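Local coordinates for protein Plm1 (Streptomyces sp. HK803, PDB 4HXY) that probably uses NADPH to reduce the beta-keto group of the growing chain in the first module of phoslactomycin polyketide biosynthesis, at residues A[22-31]-A[41-51]; A[34-42]-A[135-144]. One frame throughout, in Å; residues are numbered along the deposited sequence.

Contact 1: A[22-31]-A[41-51]; sequences DRVPGNWLLL and LFDDPLTAASW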
loop_
_atom_site.group_PDB
_atom_site.type_symbol
_atom_site.label_atom_id
_atom_site.label_comp_id
_atom_site.label_asym_id
_atom_site.label_seq_id
_atom_site.Cartn_x
_atom_site.Cartn_y
_atom_site.Cartn_z
ATOM N N ASP A 22 7.322 8.892 -31.709
ATOM C CA ASP A 22 6.145 8.389 -32.444
ATOM C C ASP A 22 6.045 6.858 -32.456
ATOM O O ASP A 22 4.990 6.297 -32.757
ATOM C CB ASP A 22 6.141 8.917 -33.888
ATOM C CG ASP A 22 7.164 8.221 -34.778
ATOM O OD1 ASP A 22 8.379 8.302 -34.471
ATOM O OD2 ASP A 22 6.754 7.603 -35.790
ATOM N N ARG A 23 7.154 6.196 -32.141
ATOM C CA ARG A 23 7.219 4.740 -32.108
ATOM C C ARG A 23 8.359 4.343 -31.181
ATOM O O ARG A 23 9.123 5.197 -30.732
ATOM C CB ARG A 23 7.449 4.174 -33.510
ATOM C CG ARG A 23 8.753 4.640 -34.178
ATOM C CD ARG A 23 8.876 4.137 -35.627
ATOM N NE ARG A 23 9.130 2.697 -35.684
ATOM C CZ ARG A 23 10.314 2.120 -35.465
ATOM N NH1 ARG A 23 10.429 0.795 -35.529
ATOM N NH2 ARG A 23 11.388 2.851 -35.172
ATOM N N VAL A 24 8.462 3.050 -30.890
ATOM C CA VAL A 24 9.525 2.530 -30.027
ATOM C C VAL A 24 10.312 1.515 -30.844
ATOM O O VAL A 24 9.773 0.487 -31.235
ATOM C CB VAL A 24 8.967 1.850 -28.754
ATOM C CG1 VAL A 24 10.105 1.379 -27.870
ATOM C CG2 VAL A 24 8.050 2.799 -27.992
ATOM N N PRO A 25 11.589 1.809 -31.128
ATOM C CA PRO A 25 12.320 0.878 -31.967
ATOM C C PRO A 25 12.761 -0.352 -31.210
ATOM O O PRO A 25 12.946 -0.295 -29.987
ATOM C CB PRO A 25 13.550 1.685 -32.388
ATOM C CG PRO A 25 13.797 2.589 -31.247
ATOM C CD PRO A 25 12.427 2.939 -30.697
ATOM N N GLY A 26 12.944 -1.440 -31.950
ATOM C CA GLY A 26 13.587 -2.639 -31.434
ATOM C C GLY A 26 12.651 -3.831 -31.378
ATOM O O GLY A 26 11.525 -3.801 -31.886
ATOM N N ASN A 27 13.139 -4.884 -30.737
ATOM C CA ASN A 27 12.454 -6.150 -30.626
ATOM C C ASN A 27 11.921 -6.265 -29.194
ATOM O O ASN A 27 12.661 -6.650 -28.296
ATOM C CB ASN A 27 13.464 -7.258 -30.919
ATOM C CG ASN A 27 12.855 -8.643 -30.949
ATOM O OD1 ASN A 27 11.640 -8.824 -31.102
ATOM N ND2 ASN A 27 13.719 -9.650 -30.815
ATOM N N TRP A 28 10.650 -5.918 -28.991
ATOM C CA TRP A 28 10.077 -5.873 -27.646
ATOM C C TRP A 28 9.190 -7.060 -27.362
ATOM O O TRP A 28 8.527 -7.577 -28.256
ATOM C CB TRP A 28 9.326 -4.548 -27.389
ATOM C CG TRP A 28 10.256 -3.419 -27.102
ATOM C CD1 TRP A 28 11.164 -2.863 -27.965
ATOM C CD2 TRP A 28 10.377 -2.698 -25.873
ATOM N NE1 TRP A 28 11.850 -1.847 -27.342
ATOM C CE2 TRP A 28 11.389 -1.730 -26.053
ATOM C CE3 TRP A 28 9.720 -2.771 -24.632
ATOM C CZ2 TRP A 28 11.751 -0.841 -25.048
ATOM C CZ3 TRP A 28 10.096 -1.907 -23.641
ATOM C CH2 TRP A 28 11.104 -0.952 -23.852
ATOM N N LEU A 29 9.164 -7.456 -26.096
ATOM C CA LEU A 29 8.320 -8.530 -25.614
ATOM C C LEU A 29 7.150 -7.897 -24.847
ATOM O O LEU A 29 7.358 -7.096 -23.968
ATOM C CB LEU A 29 9.109 -9.440 -24.683
ATOM C CG LEU A 29 8.311 -10.465 -23.885
ATOM C CD1 LEU A 29 7.724 -11.508 -24.811
ATOM C CD2 LEU A 29 9.200 -11.095 -22.862
ATOM N N LEU A 30 5.931 -8.255 -25.216
ATOM C CA LEU A 30 4.762 -7.674 -24.591
ATOM C C LEU A 30 4.094 -8.754 -23.768
ATOM O O LEU A 30 3.787 -9.807 -24.283
ATOM C CB LEU A 30 3.810 -7.133 -25.662
ATOM C CG LEU A 30 4.042 -5.719 -26.179
ATOM C CD1 LEU A 30 5.473 -5.272 -26.155
ATOM C CD2 LEU A 30 3.386 -5.482 -27.504
ATOM N N LEU A 31 3.880 -8.462 -22.487
ATOM C CA LEU A 31 3.296 -9.413 -21.556
ATOM C C LEU A 31 2.068 -8.850 -20.852
ATOM O O LEU A 31 1.873 -7.663 -20.813
ATOM C CB LEU A 31 4.311 -9.841 -20.493
ATOM C CG LEU A 31 5.589 -10.452 -21.047
ATOM C CD1 LEU A 31 6.577 -10.674 -19.947
ATOM C CD2 LEU A 31 5.259 -11.747 -21.737
ATOM N N LEU A 41 2.892 0.737 -31.127
ATOM C CA LEU A 41 4.144 1.481 -31.024
ATOM C C LEU A 41 5.346 0.652 -31.484
ATOM O O LEU A 41 6.407 1.207 -31.775
ATOM C CB LEU A 41 4.377 1.954 -29.587
ATOM C CG LEU A 41 3.491 3.099 -29.097
ATOM C CD1 LEU A 41 3.670 3.287 -27.597
ATOM C CD2 LEU A 41 3.821 4.400 -29.833
ATOM N N PHE A 42 5.157 -0.664 -31.532
ATOM C CA PHE A 42 6.217 -1.627 -31.748
ATOM C C PHE A 42 6.042 -2.296 -33.097
ATOM O O PHE A 42 4.929 -2.608 -33.508
ATOM C CB PHE A 42 6.178 -2.703 -30.661
ATOM C CG PHE A 42 6.218 -2.142 -29.277
ATOM C CD1 PHE A 42 7.432 -1.830 -28.690
ATOM C CD2 PHE A 42 5.048 -1.901 -28.569
ATOM C CE1 PHE A 42 7.472 -1.272 -27.425
ATOM C CE2 PHE A 42 5.088 -1.369 -27.299
ATOM C CZ PHE A 42 6.294 -1.060 -26.721
ATOM N N ASP A 43 7.154 -2.505 -33.788
ATOM C CA ASP A 43 7.127 -3.267 -35.017
ATOM C C ASP A 43 7.375 -4.722 -34.636
ATOM O O ASP A 43 8.385 -5.042 -34.013
ATOM C CB ASP A 43 8.192 -2.750 -35.997
ATOM C CG ASP A 43 7.816 -1.409 -36.626
ATOM O OD1 ASP A 43 6.615 -1.050 -36.659
ATOM O OD2 ASP A 43 8.725 -0.699 -37.095
ATOM N N ASP A 44 6.430 -5.577 -34.994
ATOM C CA ASP A 44 6.534 -7.010 -34.815
ATOM C C ASP A 44 6.924 -7.450 -33.400
ATOM O O ASP A 44 7.841 -8.255 -33.221
ATOM C CB ASP A 44 7.519 -7.559 -35.852
ATOM C CG ASP A 44 7.114 -7.182 -37.273
ATOM O OD1 ASP A 44 7.733 -6.275 -37.863
ATOM O OD2 ASP A 44 6.147 -7.784 -37.774
ATOM N N PRO A 45 6.196 -6.946 -32.392
ATOM C CA PRO A 45 6.520 -7.321 -31.018
ATOM C C PRO A 45 6.282 -8.790 -30.728
ATOM O O PRO A 45 5.437 -9.431 -31.361
ATOM C CB PRO A 45 5.561 -6.458 -30.189
ATOM C CG PRO A 45 4.377 -6.245 -31.069
ATOM C CD PRO A 45 4.967 -6.132 -32.473
ATOM N N LEU A 46 7.029 -9.310 -29.758
ATOM C CA LEU A 46 6.899 -10.688 -29.298
ATOM C C LEU A 46 5.814 -10.815 -28.228
ATOM O O LEU A 46 5.448 -9.837 -27.598
ATOM C CB LEU A 46 8.213 -11.173 -28.697
ATOM C CG LEU A 46 9.494 -11.035 -29.518
ATOM C CD1 LEU A 46 10.715 -11.477 -28.725
ATOM C CD2 LEU A 46 9.367 -11.845 -30.824
ATOM N N THR A 47 5.311 -12.027 -28.048
ATOM C CA THR A 47 4.428 -12.377 -26.925
ATOM C C THR A 47 5.059 -13.528 -26.159
ATOM O O THR A 47 6.076 -14.093 -26.589
ATOM C CB THR A 47 3.023 -12.834 -27.403
ATOM O OG1 THR A 47 3.148 -14.073 -28.119
ATOM C CG2 THR A 47 2.369 -11.800 -28.286
ATOM N N ALA A 48 4.457 -13.902 -25.033
ATOM C CA ALA A 48 4.943 -15.029 -24.262
ATOM C C ALA A 48 4.934 -16.306 -25.127
ATOM O O ALA A 48 5.810 -17.157 -25.000
ATOM C CB ALA A 48 4.099 -15.233 -23.009
ATOM N N ALA A 49 3.961 -16.408 -26.013
ATOM C CA ALA A 49 3.832 -17.598 -26.873
ATOM C C ALA A 49 4.852 -17.623 -28.008
ATOM O O ALA A 49 5.400 -18.682 -28.315
ATOM C CB ALA A 49 2.421 -17.701 -27.422
ATOM N N SER A 50 5.124 -16.469 -28.611
ATOM C CA SER A 50 6.001 -16.390 -29.798
ATOM C C SER A 50 7.495 -16.213 -29.500
ATOM O O SER A 50 8.339 -16.479 -30.355
ATOM C CB SER A 50 5.536 -15.261 -30.715
ATOM O OG SER A 50 5.825 -13.981 -30.168
ATOM N N TRP A 51 7.821 -15.748 -28.296
ATOM C CA TRP A 51 9.206 -15.479 -27.917
ATOM C C TRP A 51 10.044 -16.759 -27.934
ATOM O O TRP A 51 9.708 -17.737 -27.270
ATOM C CB TRP A 51 9.231 -14.845 -26.521
ATOM C CG TRP A 51 10.572 -14.539 -25.946
ATOM C CD1 TRP A 51 11.719 -14.201 -26.618
ATOM C CD2 TRP A 51 10.887 -14.465 -24.555
ATOM N NE1 TRP A 51 12.736 -13.965 -25.722
ATOM C CE2 TRP A 51 12.246 -14.106 -24.449
ATOM C CE3 TRP A 51 10.151 -14.671 -23.385
ATOM C CZ2 TRP A 51 12.885 -13.962 -23.221
ATOM C CZ3 TRP A 51 10.786 -14.523 -22.164
ATOM C CH2 TRP A 51 12.141 -14.184 -22.090
HETATM O O HOH W 1 9.708 -1.845 -32.619
HETATM O O HOH W 2 9.058 -4.943 -31.131
HETATM O O HOH W 3 11.043 -4.563 -34.688
HETATM O O HOH W 4 10.411 -8.780 -33.421
HETATM O O HOH W 5 2.447 -12.283 -23.860
#
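L46 is held through both backbone polar atoms: its N donates to W28 O at 2.7 Å, its O accepts from L30 N, and L29 and L46 form a single beta bridge. Farther back, V24 N donates to L41 O in a nearly straight bond (172°). Between these points water mediates: one molecule accepts a hydrogen bond from D43 N and lies within bonding distance of V24 O and G26 O. Past the bridge, another joins L30 O to A48 N.

The aromatic contact is oblique. F42 CE1 comes over one face of the W28 indole, 3.5 Å from CG, with V24 CG1 on the same face, and the five-membered ring and the F42 ring are inclined at 41°. On the F42 ring, L30 CD1 covers one face in a CH-pi contact, 4.2 Å from the centroid. A second CH-pi contact places L29 CD2 over the W51 six-membered ring; CG of W51 anti to its backbone N (chi1 178°) brings that ring beneath the leucine.

One salt bridge closes the outer end: R23 NH1 meets D43 OD2 at 2.8 Å, from above the carboxylate plane.

T47 OG1 accepts from S50 N, an ST motif that turns the chain after the bridge. The whole is a loop returning along the edge strand 28-32, whose other side pairs in parallel with strand 59-63 in a Rossmann-like subdomain.

Contact 2: A[34-42]-A[135-144]; sequences VPPALGSLF and IDDATRRALA
R140 reaches from helix 137-148 to the short helix 36-39, and its side chain carries the polar part of the contact. From CB, the chain leaves with CG anti to the carbonyl carbon (chi1 -75°), and CG and CD pass alongside A37 O, with CD 3.3 Å from it. A bend at chi3 (88°) then turns the guanidinium toward A37 and S40. There NE donates to A37 O at 2.8 Å, in the carbonyl plane and with a C=O...N angle of 154°. Beyond CZ the two amino groups diverge: NH2 donates to S40 OG at 2.9 Å, whereas NH1 is directed to its own helix, where D137 OD1 makes a long salt bridge. L41 CD2 lies over one face of the guanidinium, 3.7 Å from CZ, so two edge bonds and a methyl on the face restrict its rotation. A methionine in place of R140 would probably leave A37 O and S40 OG without these donors and take away the flat group under L41 CD2.

Below this polar edge the contact is apolar. I135 CD1 rests against both P35 CG and L38 CG, at 3.5 and 3.6 Å, while its CG2 branch meets A37 CB. The L38 and L143 side chains cross at about a right angle, their CD2 methyls 3.8 Å apart. D136 caps the N terminus of the longer helix, its OD1 receiving both T139 N and T139 OG1 from opposite faces of the carboxylate plane.

Helix 36-39 thus packs against the first turns of helix 137-148, with L38 also reaching L131 of strand 125-131, the strand that leads into that helix, and A144 continuing the apolar surface to V24.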
loop_
_atom_site.group_PDB
_atom_site.type_symbol
_atom_site.label_atom_id
_atom_site.label_comp_id
_atom_site.label_asym_id
_atom_site.label_seq_id
_atom_site.Cartn_x
_atom_site.Cartn_y
_atom_site.Cartn_z
ATOM N N VAL A 34 -1.476 -5.838 -23.020
ATOM C CA VAL A 34 -1.045 -4.588 -23.626
ATOM C C VAL A 34 -2.089 -4.220 -24.670
ATOM O O VAL A 34 -2.327 -4.988 -25.607
ATOM C CB VAL A 34 0.359 -4.723 -24.259
ATOM C CG1 VAL A 34 0.788 -3.427 -24.882
ATOM C CG2 VAL A 34 1.361 -5.156 -23.182
ATOM N N PRO A 35 -2.729 -3.064 -24.512
ATOM C CA PRO A 35 -3.850 -2.743 -25.380
ATOM C C PRO A 35 -3.405 -2.370 -26.781
ATOM O O PRO A 35 -2.240 -2.052 -26.998
ATOM C CB PRO A 35 -4.502 -1.556 -24.681
ATOM C CG PRO A 35 -3.396 -0.895 -23.988
ATOM C CD PRO A 35 -2.500 -2.007 -23.510
ATOM N N PRO A 36 -4.329 -2.425 -27.731
ATOM C CA PRO A 36 -3.923 -2.202 -29.119
ATOM C C PRO A 36 -3.251 -0.867 -29.399
ATOM O O PRO A 36 -2.313 -0.835 -30.197
ATOM C CB PRO A 36 -5.233 -2.353 -29.913
ATOM C CG PRO A 36 -6.302 -2.658 -28.921
ATOM C CD PRO A 36 -5.670 -3.023 -27.628
ATOM N N ALA A 37 -3.692 0.207 -28.738
ATOM C CA ALA A 37 -3.103 1.535 -28.967
ATOM C C ALA A 37 -1.647 1.630 -28.512
ATOM O O ALA A 37 -0.920 2.523 -28.950
ATOM C CB ALA A 37 -3.920 2.621 -28.290
ATOM N N LEU A 38 -1.231 0.738 -27.619
ATOM C CA LEU A 38 0.195 0.637 -27.268
ATOM C C LEU A 38 0.967 -0.421 -28.066
ATOM O O LEU A 38 2.139 -0.205 -28.381
ATOM C CB LEU A 38 0.363 0.373 -25.775
ATOM C CG LEU A 38 -0.222 1.438 -24.859
ATOM C CD1 LEU A 38 0.074 1.076 -23.391
ATOM C CD2 LEU A 38 0.265 2.844 -25.159
ATOM N N GLY A 39 0.351 -1.559 -28.370
ATOM C CA GLY A 39 1.012 -2.594 -29.164
ATOM C C GLY A 39 1.507 -2.046 -30.498
ATOM O O GLY A 39 2.515 -2.513 -31.053
ATOM N N SER A 40 0.784 -1.052 -31.014
ATOM C CA SER A 40 1.096 -0.446 -32.311
ATOM C C SER A 40 2.316 0.472 -32.300
ATOM O O SER A 40 2.742 0.942 -33.362
ATOM C CB SER A 40 -0.127 0.302 -32.844
ATOM O OG SER A 40 -0.450 1.411 -32.015
ATOM N N LEU A 41 2.892 0.737 -31.127
ATOM C CA LEU A 41 4.144 1.481 -31.024
ATOM C C LEU A 41 5.346 0.652 -31.484
ATOM O O LEU A 41 6.407 1.207 -31.775
ATOM C CB LEU A 41 4.377 1.954 -29.587
ATOM C CG LEU A 41 3.491 3.099 -29.097
ATOM C CD1 LEU A 41 3.670 3.287 -27.597
ATOM C CD2 LEU A 41 3.821 4.400 -29.833
ATOM N N PHE A 42 5.157 -0.664 -31.532
ATOM C CA PHE A 42 6.217 -1.627 -31.748
ATOM C C PHE A 42 6.042 -2.296 -33.097
ATOM O O PHE A 42 4.929 -2.608 -33.508
ATOM C CB PHE A 42 6.178 -2.703 -30.661
ATOM C CG PHE A 42 6.218 -2.142 -29.277
ATOM C CD1 PHE A 42 7.432 -1.830 -28.690
ATOM C CD2 PHE A 42 5.048 -1.901 -28.569
ATOM C CE1 PHE A 42 7.472 -1.272 -27.425
ATOM C CE2 PHE A 42 5.088 -1.369 -27.299
ATOM C CZ PHE A 42 6.294 -1.060 -26.721
ATOM N N ILE A 135 -6.226 5.756 -24.325
ATOM C CA ILE A 135 -4.930 6.043 -24.902
ATOM C C ILE A 135 -5.098 6.852 -26.182
ATOM O O ILE A 135 -5.391 6.317 -27.249
ATOM C CB ILE A 135 -4.155 4.754 -25.144
ATOM C CG1 ILE A 135 -3.952 4.033 -23.807
ATOM C CG2 ILE A 135 -2.786 5.066 -25.753
ATOM C CD1 ILE A 135 -3.476 2.615 -23.940
ATOM N N ASP A 136 -4.931 8.155 -26.048
ATOM C CA ASP A 136 -4.918 9.042 -27.201
ATOM C C ASP A 136 -3.497 9.140 -27.763
ATOM O O ASP A 136 -2.555 8.542 -27.225
ATOM C CB ASP A 136 -5.537 10.406 -26.847
ATOM C CG ASP A 136 -4.791 11.148 -25.736
ATOM O OD1 ASP A 136 -3.676 10.741 -25.349
ATOM O OD2 ASP A 136 -5.347 12.150 -25.241
ATOM N N ASP A 137 -3.340 9.866 -28.869
ATOM C CA ASP A 137 -2.020 10.030 -29.482
ATOM C C ASP A 137 -0.994 10.677 -28.546
ATOM O O ASP A 137 0.188 10.315 -28.569
ATOM C CB ASP A 137 -2.120 10.829 -30.803
ATOM C CG ASP A 137 -2.349 9.937 -32.036
ATOM O OD1 ASP A 137 -1.838 8.780 -32.101
ATOM O OD2 ASP A 137 -3.038 10.416 -32.971
ATOM N N ALA A 138 -1.427 11.632 -27.727
ATOM C CA ALA A 138 -0.546 12.297 -26.773
ATOM C C ALA A 138 0.005 11.278 -25.772
ATOM O O ALA A 138 1.183 11.299 -25.431
ATOM C CB ALA A 138 -1.293 13.394 -26.032
ATOM N N THR A 139 -0.860 10.384 -25.318
ATOM C CA THR A 139 -0.450 9.370 -24.365
ATOM C C THR A 139 0.520 8.381 -24.998
ATOM O O THR A 139 1.547 8.026 -24.403
ATOM C CB THR A 139 -1.665 8.626 -23.804
ATOM O OG1 THR A 139 -2.531 9.564 -23.149
ATOM C CG2 THR A 139 -1.209 7.548 -22.839
ATOM N N ARG A 140 0.213 7.942 -26.211
ATOM C CA ARG A 140 1.135 7.085 -26.958
ATOM C C ARG A 140 2.542 7.672 -27.050
ATOM O O ARG A 140 3.523 6.963 -26.869
ATOM C CB ARG A 140 0.615 6.838 -28.362
ATOM C CG ARG A 140 -0.524 5.883 -28.407
ATOM C CD ARG A 140 -1.027 5.734 -29.829
ATOM N NE ARG A 140 -0.322 4.699 -30.581
ATOM C CZ ARG A 140 0.600 4.918 -31.520
ATOM N NH1 ARG A 140 0.986 6.148 -31.843
ATOM N NH2 ARG A 140 1.147 3.887 -32.147
ATOM N N ARG A 141 2.637 8.972 -27.328
ATOM C CA ARG A 141 3.934 9.621 -27.517
ATOM C C ARG A 141 4.710 9.817 -26.225
ATOM O O ARG A 141 5.942 9.727 -26.224
ATOM C CB ARG A 141 3.776 10.971 -28.233
ATOM C CG ARG A 141 3.300 10.869 -29.667
ATOM C CD ARG A 141 3.520 12.210 -30.395
ATOM N NE ARG A 141 2.881 13.320 -29.675
ATOM C CZ ARG A 141 1.621 13.731 -29.851
ATOM N NH1 ARG A 141 0.816 13.155 -30.753
ATOM N NH2 ARG A 141 1.155 14.742 -29.120
ATOM N N ALA A 142 3.996 10.077 -25.141
ATOM C CA ALA A 142 4.618 10.203 -23.849
ATOM C C ALA A 142 5.233 8.864 -23.440
ATOM O O ALA A 142 6.327 8.828 -22.922
ATOM C CB ALA A 142 3.611 10.688 -22.806
ATOM N N LEU A 143 4.510 7.774 -23.664
ATOM C CA LEU A 143 5.041 6.449 -23.348
ATOM C C LEU A 143 6.227 6.073 -24.234
ATOM O O LEU A 143 7.210 5.542 -23.784
ATOM C CB LEU A 143 3.971 5.362 -23.458
ATOM C CG LEU A 143 4.523 3.990 -23.058
ATOM C CD1 LEU A 143 4.888 3.952 -21.593
ATOM C CD2 LEU A 143 3.548 2.936 -23.348
ATOM N N ALA A 144 6.121 6.371 -25.513
ATOM C CA ALA A 144 7.190 6.023 -26.437
ATOM C C ALA A 144 8.480 6.738 -26.083
ATOM O O ALA A 144 9.535 6.140 -26.081
ATOM C CB ALA A 144 6.776 6.340 -27.848
#

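In the fold
From the N terminus, the chain runs through 22-31 into strand 28-32, on to helix 36-39, and back along the outer side of the strand. Contact 1 closes this local loop, with only nine residues between its segments. Contact 2 starts inside that loop and spans 92 intervening residues to join helix 137-148, so the two cross along the chain without nesting. They share L41 and F42, and their centres lie about 12 Å apart. V24 CG2 meets A144 CA at 3.7 Å, direct evidence that the two surfaces are continuous. Together they tie edge strand 28-32, its returning loop and helix 137-148 into one corner of the fold.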